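Local coordinates for Cel44C (Paenibacillus polymyxa, PDB 2YIH), which hydrolyses the beta-1,4-linked glucan backbone of xyloglucan and cellulose-type chains as the family 44 endo-glucanase domain of a longer multidomain protein, at residues A[91-96]-A[164-169]; A[127-132]-A[195-200]; A[261-266]-A[343-348]; A[307-312]-A[366-371]. The protein carries 8 engineered substitutions. All blocks are in the same frame, centred on the assembly; numbering follows the deposited sequence.

Contact 1 (A[91-96]-A[164-169]); sequences VVTSFH and HFLVNK. Engineered in segment 91-96: V92 (natural residue Thr). With EDO (1,2-ethanediol), chain N.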
loop_
_atom_site.group_PDB
_atom_site.type_symbol
_atom_site.label_atom_id
_atom_site.label_comp_id
_atom_site.label_asym_id
_atom_site.label_seq_id
_atom_site.Cartn_x
_atom_site.Cartn_y
_atom_site.Cartn_z
ATOM N N VAL A 91 -2.001 21.538 -1.089
ATOM C CA VAL A 91 -2.014 20.180 -1.675
ATOM C C VAL A 91 -2.436 19.151 -0.605
ATOM O O VAL A 91 -3.259 18.240 -0.865
ATOM C CB VAL A 91 -0.614 19.782 -2.261
ATOM C CG1 VAL A 91 -0.507 18.261 -2.496
ATOM C CG2 VAL A 91 -0.353 20.527 -3.595
ATOM N N VAL A 92 -1.890 19.318 0.597
ATOM C CA VAL A 92 -2.140 18.350 1.659
ATOM C C VAL A 92 -3.536 18.522 2.266
ATOM O O VAL A 92 -4.236 17.533 2.540
ATOM C CB VAL A 92 -1.081 18.396 2.727
ATOM C CG1 VAL A 92 -1.427 17.388 3.870
ATOM C CG2 VAL A 92 0.271 18.037 2.097
ATOM N N THR A 93 -3.942 19.762 2.498
ATOM C CA THR A 93 -5.279 19.994 3.036
ATOM C C THR A 93 -6.376 19.621 2.035
ATOM O O THR A 93 -7.417 19.056 2.434
ATOM C CB THR A 93 -5.487 21.454 3.562
ATOM O OG1 THR A 93 -5.383 22.394 2.470
ATOM C CG2 THR A 93 -4.464 21.758 4.658
ATOM N N SER A 94 -6.173 19.905 0.747
ATOM C CA SER A 94 -7.161 19.464 -0.227
ATOM C C SER A 94 -7.255 17.913 -0.251
ATOM O O SER A 94 -8.355 17.340 -0.309
ATOM C CB SER A 94 -6.848 20.059 -1.618
ATOM O OG SER A 94 -7.835 19.644 -2.571
ATOM N N PHE A 95 -6.103 17.260 -0.154
ATOM C CA PHE A 95 -6.034 15.794 -0.103
ATOM C C PHE A 95 -6.808 15.301 1.125
ATOM O O PHE A 95 -7.641 14.392 1.038
ATOM C CB PHE A 95 -4.548 15.354 -0.027
ATOM C CG PHE A 95 -4.354 13.880 0.289
ATOM C CD1 PHE A 95 -4.575 12.906 -0.692
ATOM C CD2 PHE A 95 -4.010 13.471 1.577
ATOM C CE1 PHE A 95 -4.352 11.535 -0.399
ATOM C CE2 PHE A 95 -3.882 12.120 1.913
ATOM C CZ PHE A 95 -4.051 11.146 0.918
ATOM N N HIS A 96 -6.528 15.880 2.284
ATOM C CA HIS A 96 -7.140 15.372 3.510
ATOM C C HIS A 96 -8.629 15.733 3.550
ATOM O O HIS A 96 -9.427 14.944 4.002
ATOM C CB HIS A 96 -6.455 15.925 4.755
ATOM C CG HIS A 96 -6.938 15.299 6.022
ATOM N ND1 HIS A 96 -6.995 13.931 6.188
ATOM C CD2 HIS A 96 -7.429 15.843 7.162
ATOM C CE1 HIS A 96 -7.477 13.657 7.391
ATOM N NE2 HIS A 96 -7.744 14.801 8.006
ATOM N N HIS A 164 1.986 21.135 13.078
ATOM C CA HIS A 164 1.157 22.020 13.896
ATOM C C HIS A 164 0.007 22.658 13.104
ATOM O O HIS A 164 -1.108 22.813 13.635
ATOM C CB HIS A 164 2.041 23.102 14.561
ATOM C CG HIS A 164 1.270 24.208 15.203
ATOM N ND1 HIS A 164 0.887 24.176 16.529
ATOM C CD2 HIS A 164 0.836 25.393 14.713
ATOM C CE1 HIS A 164 0.222 25.282 16.818
ATOM N NE2 HIS A 164 0.165 26.032 15.730
ATOM N N PHE A 165 0.296 23.100 11.874
ATOM C CA PHE A 165 -0.693 23.655 10.952
ATOM C C PHE A 165 -1.853 22.676 10.702
ATOM O O PHE A 165 -3.017 23.081 10.749
ATOM C CB PHE A 165 0.001 24.080 9.637
ATOM C CG PHE A 165 -0.928 24.475 8.529
ATOM C CD1 PHE A 165 -1.346 25.804 8.389
ATOM C CD2 PHE A 165 -1.343 23.533 7.576
ATOM C CE1 PHE A 165 -2.217 26.171 7.342
ATOM C CE2 PHE A 165 -2.149 23.915 6.500
ATOM C CZ PHE A 165 -2.606 25.221 6.404
ATOM N N LEU A 166 -1.523 21.410 10.443
ATOM C CA LEU A 166 -2.538 20.373 10.215
ATOM C C LEU A 166 -3.367 20.150 11.483
ATOM O O LEU A 166 -4.615 20.096 11.424
ATOM C CB LEU A 166 -1.860 19.069 9.791
ATOM C CG LEU A 166 -1.210 19.164 8.404
ATOM C CD1 LEU A 166 -0.537 17.792 8.127
ATOM C CD2 LEU A 166 -2.264 19.479 7.319
ATOM N N VAL A 167 -2.694 20.060 12.625
ATOM C CA VAL A 167 -3.402 19.798 13.882
ATOM C C VAL A 167 -4.299 20.991 14.230
ATOM O O VAL A 167 -5.404 20.826 14.780
ATOM C CB VAL A 167 -2.405 19.466 15.017
ATOM C CG1 VAL A 167 -3.078 19.501 16.428
ATOM C CG2 VAL A 167 -1.742 18.085 14.749
ATOM N N ASN A 168 -3.829 22.199 13.928
ATOM C CA ASN A 168 -4.634 23.394 14.177
ATOM C C ASN A 168 -5.938 23.346 13.353
ATOM O O ASN A 168 -7.015 23.753 13.829
ATOM C CB ASN A 168 -3.823 24.654 13.838
ATOM C CG ASN A 168 -4.658 25.922 13.899
ATOM O OD1 ASN A 168 -5.118 26.422 12.877
ATOM N ND2 ASN A 168 -4.889 26.409 15.101
ATOM N N LYS A 169 -5.851 22.842 12.127
ATOM C CA LYS A 169 -7.015 22.789 11.253
ATOM C C LYS A 169 -7.960 21.612 11.569
ATOM O O LYS A 169 -9.211 21.740 11.470
ATOM C CB LYS A 169 -6.560 22.732 9.784
ATOM C CG LYS A 169 -7.690 22.835 8.774
ATOM C CD LYS A 169 -7.141 23.035 7.373
ATOM C CE LYS A 169 -8.196 22.796 6.299
ATOM N NZ LYS A 169 -9.206 23.897 6.208
HETATM C C1 EDO N . -7.574 23.635 0.770
HETATM O O1 EDO N . -7.919 22.702 1.804
HETATM C C2 EDO N . -8.312 23.370 -0.541
HETATM O O2 EDO N . -7.483 23.896 -1.593
#
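Helices 91-96 and 164-169 run in the same general direction, their axes 38° apart and 11.5 Å distant at closest approach, with T93 and L166 bringing the nearest CA pair to 7.7 Å. At that separation the helices meet through side chains, and T93 is the principal one. Its methyl CG2 stands anti to the carbonyl carbon and beside the backbone N, which directs it at the other helix while OG1 turns off to one side. CG2 of T93 reaches the rim of the F165 ring, near the ring plane, at 3.7 Å from CE2. T93 CG2 also lies 4.0 Å from CD of K169, whose aliphatic chain crosses it at about a right angle, and 4.1 Å from CD2 of L166. An alanine at T93 is likely to leave a gap between the F165 edge and the K169 chain. Both helices belong to the outer layer of the TIM barrel: helix 90-102 leads into strand 105-110, and helix 159-170 precedes the next barrel strand, 181-184. On the barrel side, CG1 of V92, an engineered residue, packs against CD2 of L166 at 4.1 Å, and V92 also touches V108 and L45 of the strands beneath. Toward the surface, OG1 of T93 is hydrogen-bonded to O1 of a 1,2-ethanediol molecule at 2.6 Å, and more weakly to the carbonyl O of G89.

Contact 2 (A[127-132]-A[195-200]); sequences SEAAPS and HPRIHP. Engineered in segment 127-132: A129 (natural residue Lys). Engineered in segment 195-200: P200 (natural residue Gly).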
loop_
_atom_site.group_PDB
_atom_site.type_symbol
_atom_site.label_atom_id
_atom_site.label_comp_id
_atom_site.label_asym_id
_atom_site.label_seq_id
_atom_site.Cartn_x
_atom_site.Cartn_y
_atom_site.Cartn_z
ATOM N N SER A 127 24.942 20.832 -11.358
ATOM C CA SER A 127 25.671 21.775 -10.504
ATOM C C SER A 127 24.751 22.662 -9.668
ATOM O O SER A 127 25.224 23.428 -8.817
ATOM C CB SER A 127 26.664 22.595 -11.333
ATOM O OG SER A 127 25.974 23.477 -12.207
ATOM N N GLU A 128 23.445 22.560 -9.897
ATOM C CA GLU A 128 22.431 23.295 -9.114
ATOM C C GLU A 128 21.849 22.434 -7.980
ATOM O O GLU A 128 20.823 22.809 -7.357
ATOM C CB GLU A 128 21.308 23.814 -10.036
ATOM C CG GLU A 128 21.820 24.792 -11.093
ATOM C CD GLU A 128 20.820 25.124 -12.204
ATOM O OE1 GLU A 128 19.793 24.408 -12.407
ATOM O OE2 GLU A 128 21.120 26.095 -12.964
ATOM N N ALA A 129 22.495 21.294 -7.716
ATOM C CA ALA A 129 22.101 20.413 -6.625
ATOM C C ALA A 129 22.145 21.179 -5.311
ATOM O O ALA A 129 22.891 22.140 -5.156
ATOM C CB ALA A 129 23.006 19.175 -6.545
ATOM N N ALA A 130 21.332 20.724 -4.365
ATOM C CA ALA A 130 21.285 21.347 -3.042
ATOM C C ALA A 130 22.633 21.243 -2.315
ATOM O O ALA A 130 23.340 20.230 -2.408
ATOM C CB ALA A 130 20.197 20.629 -2.228
ATOM N N PRO A 131 23.023 22.304 -1.586
ATOM C CA PRO A 131 22.297 23.563 -1.455
ATOM C C PRO A 131 22.499 24.484 -2.669
ATOM O O PRO A 131 23.635 24.622 -3.207
ATOM C CB PRO A 131 22.927 24.200 -0.189
ATOM C CG PRO A 131 24.376 23.659 -0.207
ATOM C CD PRO A 131 24.187 22.213 -0.684
ATOM N N SER A 132 21.424 25.157 -3.055
ATOM C CA SER A 132 21.466 26.187 -4.089
ATOM C C SER A 132 20.180 26.998 -4.047
ATOM O O SER A 132 19.249 26.686 -3.261
ATOM C CB SER A 132 21.656 25.540 -5.481
ATOM O OG SER A 132 20.381 25.125 -6.027
ATOM N N HIS A 195 16.476 11.200 -6.727
ATOM C CA HIS A 195 16.614 12.605 -6.298
ATOM C C HIS A 195 18.079 13.006 -6.080
ATOM O O HIS A 195 18.439 13.560 -5.025
ATOM C CB HIS A 195 15.833 12.847 -4.985
ATOM C CG HIS A 195 14.353 12.715 -5.138
ATOM N ND1 HIS A 195 13.614 13.604 -5.885
ATOM C CD2 HIS A 195 13.482 11.771 -4.690
ATOM C CE1 HIS A 195 12.333 13.262 -5.827
ATOM N NE2 HIS A 195 12.233 12.126 -5.151
ATOM N N PRO A 196 18.917 12.813 -7.101
ATOM C CA PRO A 196 20.335 13.170 -6.937
ATOM C C PRO A 196 20.563 14.663 -6.745
ATOM O O PRO A 196 21.628 15.061 -6.221
ATOM C CB PRO A 196 20.953 12.720 -8.274
ATOM C CG PRO A 196 19.821 12.763 -9.264
ATOM C CD PRO A 196 18.669 12.197 -8.413
ATOM N N ARG A 197 19.633 15.501 -7.202
ATOM C CA ARG A 197 19.766 16.946 -6.955
ATOM C C ARG A 197 19.539 17.301 -5.491
ATOM O O ARG A 197 19.848 18.417 -5.080
ATOM C CB ARG A 197 18.828 17.803 -7.831
ATOM C CG ARG A 197 18.975 17.586 -9.348
ATOM C CD ARG A 197 20.445 17.831 -9.866
ATOM N NE ARG A 197 20.479 17.483 -11.282
ATOM C CZ ARG A 197 20.964 16.352 -11.767
ATOM N NH1 ARG A 197 21.617 15.475 -10.978
ATOM N NH2 ARG A 197 20.815 16.100 -13.055
ATOM N N ILE A 198 18.893 16.402 -4.731
ATOM C CA ILE A 198 18.643 16.648 -3.313
ATOM C C ILE A 198 19.698 15.947 -2.426
ATOM O O ILE A 198 20.247 16.538 -1.473
ATOM C CB ILE A 198 17.210 16.168 -2.887
ATOM C CG1 ILE A 198 16.150 16.965 -3.657
ATOM C CG2 ILE A 198 17.012 16.444 -1.380
ATOM C CD1 ILE A 198 14.678 16.595 -3.361
ATOM N N HIS A 199 19.982 14.703 -2.754
ATOM C CA HIS A 199 20.850 13.856 -1.905
ATOM C C HIS A 199 21.680 12.935 -2.804
ATOM O O HIS A 199 21.374 11.753 -2.960
ATOM C CB HIS A 199 19.920 13.100 -0.915
ATOM C CG HIS A 199 20.636 12.288 0.129
ATOM N ND1 HIS A 199 21.492 11.254 -0.189
ATOM C CD2 HIS A 199 20.624 12.363 1.485
ATOM C CE1 HIS A 199 21.977 10.725 0.922
ATOM N NE2 HIS A 199 21.461 11.376 1.955
ATOM N N PRO A 200 22.746 13.485 -3.433
ATOM C CA PRO A 200 23.513 12.758 -4.477
ATOM C C PRO A 200 24.260 11.505 -3.956
ATOM O O PRO A 200 24.463 10.547 -4.719
ATOM C CB PRO A 200 24.536 13.803 -4.980
ATOM C CG PRO A 200 24.513 14.915 -3.968
ATOM C CD PRO A 200 23.131 14.900 -3.324
HETATM O O HOH W 1 22.707 17.837 -1.229
#
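The carbonyl oxygen of R197 is approached by two successive residues of 127-132. The backbone N of A130 donates to R197 O at 2.8 Å, with an N-H...O angle of 172°; the donor sits nearly in line with the carbonyl, at a C=O...N angle of 163°. CA of A129 adds a CA-H...O contact to R197 O at 3.4 Å, a longer and less straight contact (121° at the hydrogen) from a weaker donor. The methyl groups of both alanines flank the same oxygen, and CB of A129, an engineered residue, is 4.4 Å from CD of R197. A water forms the second link, donating to A130 O at 2.7 Å and to I198 O at 2.8 Å, so A130 uses both its N-H and its carbonyl in the junction. The two segments are loops on the side of the TIM barrel where its parallel strands end: 127-132 lies in the excursion after strand 105-110, whereas loop 195-200 follows strand 181-184 and the short helix 191-194, which carries the glycan-pocket residues H193 and T194. P196 has its side chain about 9 Å from a bound glucose unit, beside the pocket and not in it. Within 195-200, H195 O accepts from both I198 N and H199 N, which fixes the turn presenting R197 O. Y115 and W135 back the junction, each touching A130 and I198, while R197 NE is hydrogen-bonded to the carbonyl O of V124.

Contact 3 (A[261-266]-A[343-348]); sequences YYLDQM and QSVDKY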
loop_
_atom_site.group_PDB
_atom_site.type_symbol
_atom_site.label_atom_id
_atom_site.label_comp_id
_atom_site.label_asym_id
_atom_site.label_seq_id
_atom_site.Cartn_x
_atom_site.Cartn_y
_atom_site.Cartn_z
ATOM N N TYR A 261 18.046 -4.610 11.121
ATOM C CA TYR A 261 18.853 -3.510 11.662
ATOM C C TYR A 261 17.961 -2.301 11.969
ATOM O O TYR A 261 18.061 -1.680 13.027
ATOM C CB TYR A 261 19.988 -3.126 10.680
ATOM C CG TYR A 261 20.706 -1.824 11.023
ATOM C CD1 TYR A 261 21.813 -1.820 11.873
ATOM C CD2 TYR A 261 20.311 -0.599 10.458
ATOM C CE1 TYR A 261 22.468 -0.614 12.186
ATOM C CE2 TYR A 261 20.964 0.600 10.764
ATOM C CZ TYR A 261 22.039 0.582 11.628
ATOM O OH TYR A 261 22.680 1.742 11.946
ATOM N N TYR A 262 17.126 -1.945 11.000
ATOM C CA TYR A 262 16.246 -0.785 11.157
ATOM C C TYR A 262 15.272 -0.961 12.327
ATOM O O TYR A 262 15.118 -0.071 13.161
ATOM C CB TYR A 262 15.479 -0.537 9.871
ATOM C CG TYR A 262 14.541 0.665 9.893
ATOM C CD1 TYR A 262 14.998 1.950 9.532
ATOM C CD2 TYR A 262 13.174 0.490 10.149
ATOM C CE1 TYR A 262 14.128 3.024 9.509
ATOM C CE2 TYR A 262 12.309 1.538 10.116
ATOM C CZ TYR A 262 12.784 2.795 9.771
ATOM O OH TYR A 262 11.903 3.810 9.683
ATOM N N LEU A 263 14.634 -2.125 12.389
ATOM C CA LEU A 263 13.668 -2.398 13.450
ATOM C C LEU A 263 14.324 -2.324 14.821
ATOM O O LEU A 263 13.828 -1.644 15.726
ATOM C CB LEU A 263 12.996 -3.755 13.236
ATOM C CG LEU A 263 11.982 -3.795 12.099
ATOM C CD1 LEU A 263 11.814 -5.214 11.589
ATOM C CD2 LEU A 263 10.648 -3.211 12.551
ATOM N N ASP A 264 15.490 -2.956 14.949
ATOM C CA ASP A 264 16.183 -2.981 16.232
ATOM C C ASP A 264 16.675 -1.589 16.605
ATOM O O ASP A 264 16.571 -1.163 17.760
ATOM C CB ASP A 264 17.354 -3.984 16.152
ATOM C CG ASP A 264 17.971 -4.286 17.510
ATOM O OD1 ASP A 264 17.243 -4.331 18.508
ATOM O OD2 ASP A 264 19.193 -4.563 17.544
ATOM N N GLN A 265 17.206 -0.850 15.625
ATOM C CA GLN A 265 17.736 0.493 15.914
ATOM C C GLN A 265 16.625 1.478 16.242
ATOM O O GLN A 265 16.796 2.322 17.128
ATOM C CB GLN A 265 18.598 1.027 14.743
ATOM C CG GLN A 265 19.919 0.231 14.541
ATOM C CD GLN A 265 20.832 0.259 15.771
ATOM O OE1 GLN A 265 21.258 -0.793 16.291
ATOM N NE2 GLN A 265 21.030 1.443 16.303
ATOM N N MET A 266 15.472 1.348 15.586
ATOM C CA MET A 266 14.319 2.200 15.919
ATOM C C MET A 266 13.763 1.848 17.309
ATOM O O MET A 266 13.400 2.744 18.081
ATOM C CB MET A 266 13.229 2.163 14.825
ATOM C CG MET A 266 13.696 2.774 13.470
ATOM S SD MET A 266 14.159 4.514 13.641
ATOM C CE MET A 266 12.530 5.291 13.772
ATOM N N GLN A 343 7.877 -11.995 10.692
ATOM C CA GLN A 343 8.812 -12.676 11.572
ATOM C C GLN A 343 9.828 -11.657 12.101
ATOM O O GLN A 343 10.087 -11.600 13.302
ATOM C CB GLN A 343 9.516 -13.810 10.817
ATOM C CG GLN A 343 10.507 -14.635 11.620
ATOM C CD GLN A 343 11.581 -15.301 10.736
ATOM O OE1 GLN A 343 12.707 -15.523 11.176
ATOM N NE2 GLN A 343 11.222 -15.628 9.492
ATOM N N SER A 344 10.299 -10.775 11.220
ATOM C CA SER A 344 11.262 -9.757 11.613
ATOM C C SER A 344 10.640 -8.698 12.502
ATOM O O SER A 344 11.251 -8.284 13.491
ATOM C CB SER A 344 11.914 -9.111 10.381
ATOM O OG SER A 344 12.908 -9.975 9.861
ATOM N N VAL A 345 9.458 -8.219 12.128
ATOM C CA VAL A 345 8.797 -7.185 12.919
ATOM C C VAL A 345 8.506 -7.689 14.334
ATOM O O VAL A 345 8.838 -7.032 15.341
ATOM C CB VAL A 345 7.510 -6.676 12.263
ATOM C CG1 VAL A 345 6.783 -5.774 13.229
ATOM C CG2 VAL A 345 7.808 -5.939 10.959
ATOM N N ASP A 346 7.973 -8.903 14.429
ATOM C CA ASP A 346 7.618 -9.455 15.744
ATOM C C ASP A 346 8.814 -9.680 16.658
ATOM O O ASP A 346 8.723 -9.414 17.863
ATOM C CB ASP A 346 6.806 -10.747 15.608
ATOM C CG ASP A 346 5.415 -10.512 15.041
ATOM O OD1 ASP A 346 4.954 -9.351 14.889
ATOM O OD2 ASP A 346 4.778 -11.521 14.665
ATOM N N LYS A 347 9.936 -10.113 16.082
ATOM C CA LYS A 347 11.187 -10.267 16.798
ATOM C C LYS A 347 11.866 -8.957 17.199
ATOM O O LYS A 347 12.300 -8.813 18.339
ATOM C CB LYS A 347 12.169 -11.091 15.991
ATOM C CG LYS A 347 13.485 -11.289 16.701
ATOM C CD LYS A 347 14.364 -12.311 16.012
ATOM C CE LYS A 347 15.789 -12.207 16.566
ATOM N NZ LYS A 347 16.407 -13.514 16.892
ATOM N N TYR A 348 12.067 -8.051 16.245
ATOM C CA TYR A 348 12.952 -6.907 16.519
ATOM C C TYR A 348 12.276 -5.617 16.952
ATOM O O TYR A 348 12.930 -4.739 17.526
ATOM C CB TYR A 348 13.873 -6.643 15.326
ATOM C CG TYR A 348 14.975 -7.659 15.187
ATOM C CD1 TYR A 348 16.080 -7.632 16.036
ATOM C CD2 TYR A 348 14.912 -8.646 14.208
ATOM C CE1 TYR A 348 17.135 -8.553 15.891
ATOM C CE2 TYR A 348 15.954 -9.597 14.070
ATOM C CZ TYR A 348 17.055 -9.523 14.911
ATOM O OH TYR A 348 18.086 -10.432 14.766
HETATM O O HOH W 2 14.899 -5.475 19.116
#
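L263 reaches from helix 261-266 into the flank of helix 343-348, and its torsions explain how. With CG anti to the carbonyl carbon (chi1 -73°) and the chain then extended, CD1 of L263 comes to 3.7 Å from S344 O and 3.8 Å from CA of V345, so this methyl lies against backbone as much as against side chain. CB of L263 meets CB of Y348 at 3.7 Å. The tyrosine likewise has CG anti to its carbonyl carbon, beside the backbone N, which leaves CB against L263 and puts the CD1 side of the ring by D264. At that residue, CB of D264 approaches CD1 of Y348 at 3.9 Å, obliquely to the ring, with carboxylate and ring planes 54° apart. OD1 of D264 accepts from a water at 2.7 Å that also donates to Y348 O at 2.6 Å, and OD2 is hydrogen-bonded to the hydroxyl of Y255. OG of S344 is hydrogen-bonded to D260 OD1 and W257 NE1, on and just before helix 258-273, and to R340 NH1 of its own helix. The axes lie 9.1 Å apart and 25° from parallel, a pairing of neighbouring outer helices, 258-273 and 337-348, as expected of the beta-alpha units of a TIM barrel.

Contact 4 (A[307-312]-A[366-371]); sequences KARMQA and DISGGI. With EDO (1,2-ethanediol), chain J.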
loop_
_atom_site.group_PDB
_atom_site.type_symbol
_atom_site.label_atom_id
_atom_site.label_comp_id
_atom_site.label_asym_id
_atom_site.label_seq_id
_atom_site.Cartn_x
_atom_site.Cartn_y
_atom_site.Cartn_z
ATOM N N LYS A 307 -0.389 -15.659 -17.110
ATOM C CA LYS A 307 -0.414 -16.735 -16.127
ATOM C C LYS A 307 0.479 -16.415 -14.920
ATOM O O LYS A 307 0.111 -16.674 -13.756
ATOM C CB LYS A 307 0.001 -18.057 -16.783
ATOM C CG LYS A 307 -1.076 -18.591 -17.745
ATOM C CD LYS A 307 -0.521 -19.846 -18.438
ATOM C CE LYS A 307 -1.424 -20.353 -19.545
ATOM N NZ LYS A 307 -0.778 -21.581 -20.106
ATOM N N ALA A 308 1.677 -15.879 -15.187
ATOM C CA ALA A 308 2.614 -15.592 -14.105
ATOM C C ALA A 308 2.052 -14.475 -13.236
ATOM O O ALA A 308 2.211 -14.505 -12.018
ATOM C CB ALA A 308 3.992 -15.231 -14.649
ATOM N N ARG A 309 1.329 -13.533 -13.850
ATOM C CA ARG A 309 0.741 -12.421 -13.079
ATOM C C ARG A 309 -0.267 -12.986 -12.084
ATOM O O ARG A 309 -0.292 -12.585 -10.916
ATOM C CB ARG A 309 0.046 -11.417 -14.023
ATOM C CG ARG A 309 -0.703 -10.261 -13.318
ATOM C CD ARG A 309 -1.137 -9.163 -14.324
ATOM N NE ARG A 309 0.019 -8.595 -15.028
ATOM C CZ ARG A 309 0.350 -8.801 -16.314
ATOM N NH1 ARG A 309 -0.442 -9.510 -17.143
ATOM N NH2 ARG A 309 1.492 -8.286 -16.779
ATOM N N MET A 310 -1.072 -13.962 -12.511
ATOM C CA MET A 310 -2.088 -14.496 -11.587
ATOM C C MET A 310 -1.538 -15.417 -10.490
ATOM O O MET A 310 -2.197 -15.582 -9.449
ATOM C CB MET A 310 -3.193 -15.224 -12.365
ATOM C CG MET A 310 -3.944 -14.246 -13.304
ATOM S SD MET A 310 -5.334 -15.022 -14.188
ATOM C CE MET A 310 -4.385 -15.868 -15.438
ATOM N N GLN A 311 -0.375 -16.039 -10.735
ATOM C CA GLN A 311 0.290 -16.880 -9.734
ATOM C C GLN A 311 1.135 -16.049 -8.780
ATOM O O GLN A 311 1.304 -16.433 -7.633
ATOM C CB GLN A 311 1.201 -17.927 -10.395
ATOM C CG GLN A 311 0.428 -18.963 -11.245
ATOM C CD GLN A 311 -0.710 -19.651 -10.457
ATOM O OE1 GLN A 311 -0.569 -20.005 -9.262
ATOM N NE2 GLN A 311 -1.833 -19.834 -11.117
ATOM N N ALA A 312 1.636 -14.909 -9.247
ATOM C CA ALA A 312 2.553 -14.083 -8.438
ATOM C C ALA A 312 2.097 -13.735 -7.000
ATOM O O ALA A 312 2.945 -13.606 -6.097
ATOM C CB ALA A 312 2.927 -12.793 -9.212
ATOM N N ASP A 366 -6.361 -5.639 -17.990
ATOM C CA ASP A 366 -6.499 -7.046 -18.430
ATOM C C ASP A 366 -7.087 -7.901 -17.319
ATOM O O ASP A 366 -6.840 -7.656 -16.140
ATOM C CB ASP A 366 -5.133 -7.629 -18.783
ATOM C CG ASP A 366 -5.257 -8.994 -19.479
ATOM O OD1 ASP A 366 -5.730 -9.015 -20.648
ATOM O OD2 ASP A 366 -4.936 -10.042 -18.865
ATOM N N ILE A 367 -7.899 -8.889 -17.689
ATOM C CA ILE A 367 -8.482 -9.758 -16.682
ATOM C C ILE A 367 -7.402 -10.362 -15.773
ATOM O O ILE A 367 -7.657 -10.556 -14.583
ATOM C CB ILE A 367 -9.344 -10.887 -17.351
ATOM C CG1 ILE A 367 -10.099 -11.759 -16.324
ATOM C CG2 ILE A 367 -8.484 -11.739 -18.281
ATOM C CD1 ILE A 367 -11.005 -10.985 -15.366
ATOM N N SER A 368 -6.199 -10.621 -16.292
ATOM C CA SER A 368 -5.122 -11.177 -15.433
ATOM C C SER A 368 -4.797 -10.237 -14.291
ATOM O O SER A 368 -4.486 -10.697 -13.205
ATOM C CB SER A 368 -3.814 -11.494 -16.194
ATOM O OG SER A 368 -3.245 -10.343 -16.850
ATOM N N GLY A 369 -4.833 -8.926 -14.546
ATOM C CA GLY A 369 -4.571 -7.928 -13.485
ATOM C C GLY A 369 -5.689 -7.896 -12.450
ATOM O O GLY A 369 -5.447 -7.713 -11.234
ATOM N N GLY A 370 -6.919 -8.061 -12.922
ATOM C CA GLY A 370 -8.081 -8.079 -12.030
ATOM C C GLY A 370 -8.041 -9.292 -11.103
ATOM O O GLY A 370 -8.278 -9.195 -9.898
ATOM N N ILE A 371 -7.778 -10.449 -11.688
ATOM C CA ILE A 371 -7.733 -11.653 -10.874
ATOM C C ILE A 371 -6.552 -11.647 -9.901
ATOM O O ILE A 371 -6.705 -12.016 -8.717
ATOM C CB ILE A 371 -7.768 -12.917 -11.737
ATOM C CG1 ILE A 371 -9.119 -13.011 -12.432
ATOM C CG2 ILE A 371 -7.521 -14.180 -10.876
ATOM C CD1 ILE A 371 -9.220 -14.171 -13.365
HETATM C C1 EDO J . -6.840 -13.299 -21.407
HETATM O O1 EDO J . -6.558 -13.797 -22.713
HETATM C C2 EDO J . -7.168 -11.826 -21.551
HETATM O O2 EDO J . -6.044 -11.154 -22.123
#
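The guanidinium of R309 receives S368 OG at its edge, only 11° out of its plane, through a hydrogen bond from NH1 of 2.9 Å. The carboxylate of D366 is the second flat group: S368 OG donates to D366 OD2 at 2.6 Å from its anti side and near its plane, whereas S368 N reaches D366 OD2 at 2.9 Å from well above that plane. S368 OG thus accepts from R309 NH1 and donates to D366 OD2, a relay from guanidinium through hydroxyl to carboxylate. R309 leaves the helix extended and then bends at chi3 (-59°), which swings the guanidinium over the start of helix 367-371; CD of R309 passes 3.7 Å from G369 N. NH1, NE and NH2 of the arginine are further bound by the carbonyls of V300, Y361 and I296. D366 is the N-cap of helix 367-382, the helix between the last two barrel strands, 353-359 and 387-390, while 307-312 lies on an added helix in the long connection after strand 280-285. The helices run almost parallel (10°), with axes 8.4 Å apart. Exchanging D366 for alanine would probably leave S368 N and OG without their shared acceptor, weakening the cap and letting the serine hydroxyl turn away from R309. The other D366 oxygen, OD1, accepts from O2 of a 1,2-ethanediol at 2.6 Å. CG of M310 lies 3.6 Å from S368 O, and SD of M310 packs on CB of I371 at 4.0 Å, the two side chains crossing at a slant.

In the fold
From the N terminus, the chain first gives strand 9-22 to the nine-stranded sheet before building the TIM barrel. Helix 90-102 opens contact 1, which closes at 164-169 after the excursion following strand 105-110. That excursion holds 127-132, whose partner 195-200 lies beyond strand 181-184, so contacts 1 and 2 cross: the first joins outer helices, the second loops at the strand ends. Contact 3 pairs two neighbouring outer helices, 258-273 and 337-348. Contact 4 starts inside that interval and closes beyond it, crossing contact 3; it joins added helix 303-311 to helix 367-382, between the last two barrel strands. Contacts 1 and 4 lie on opposite sides of the chain's centre.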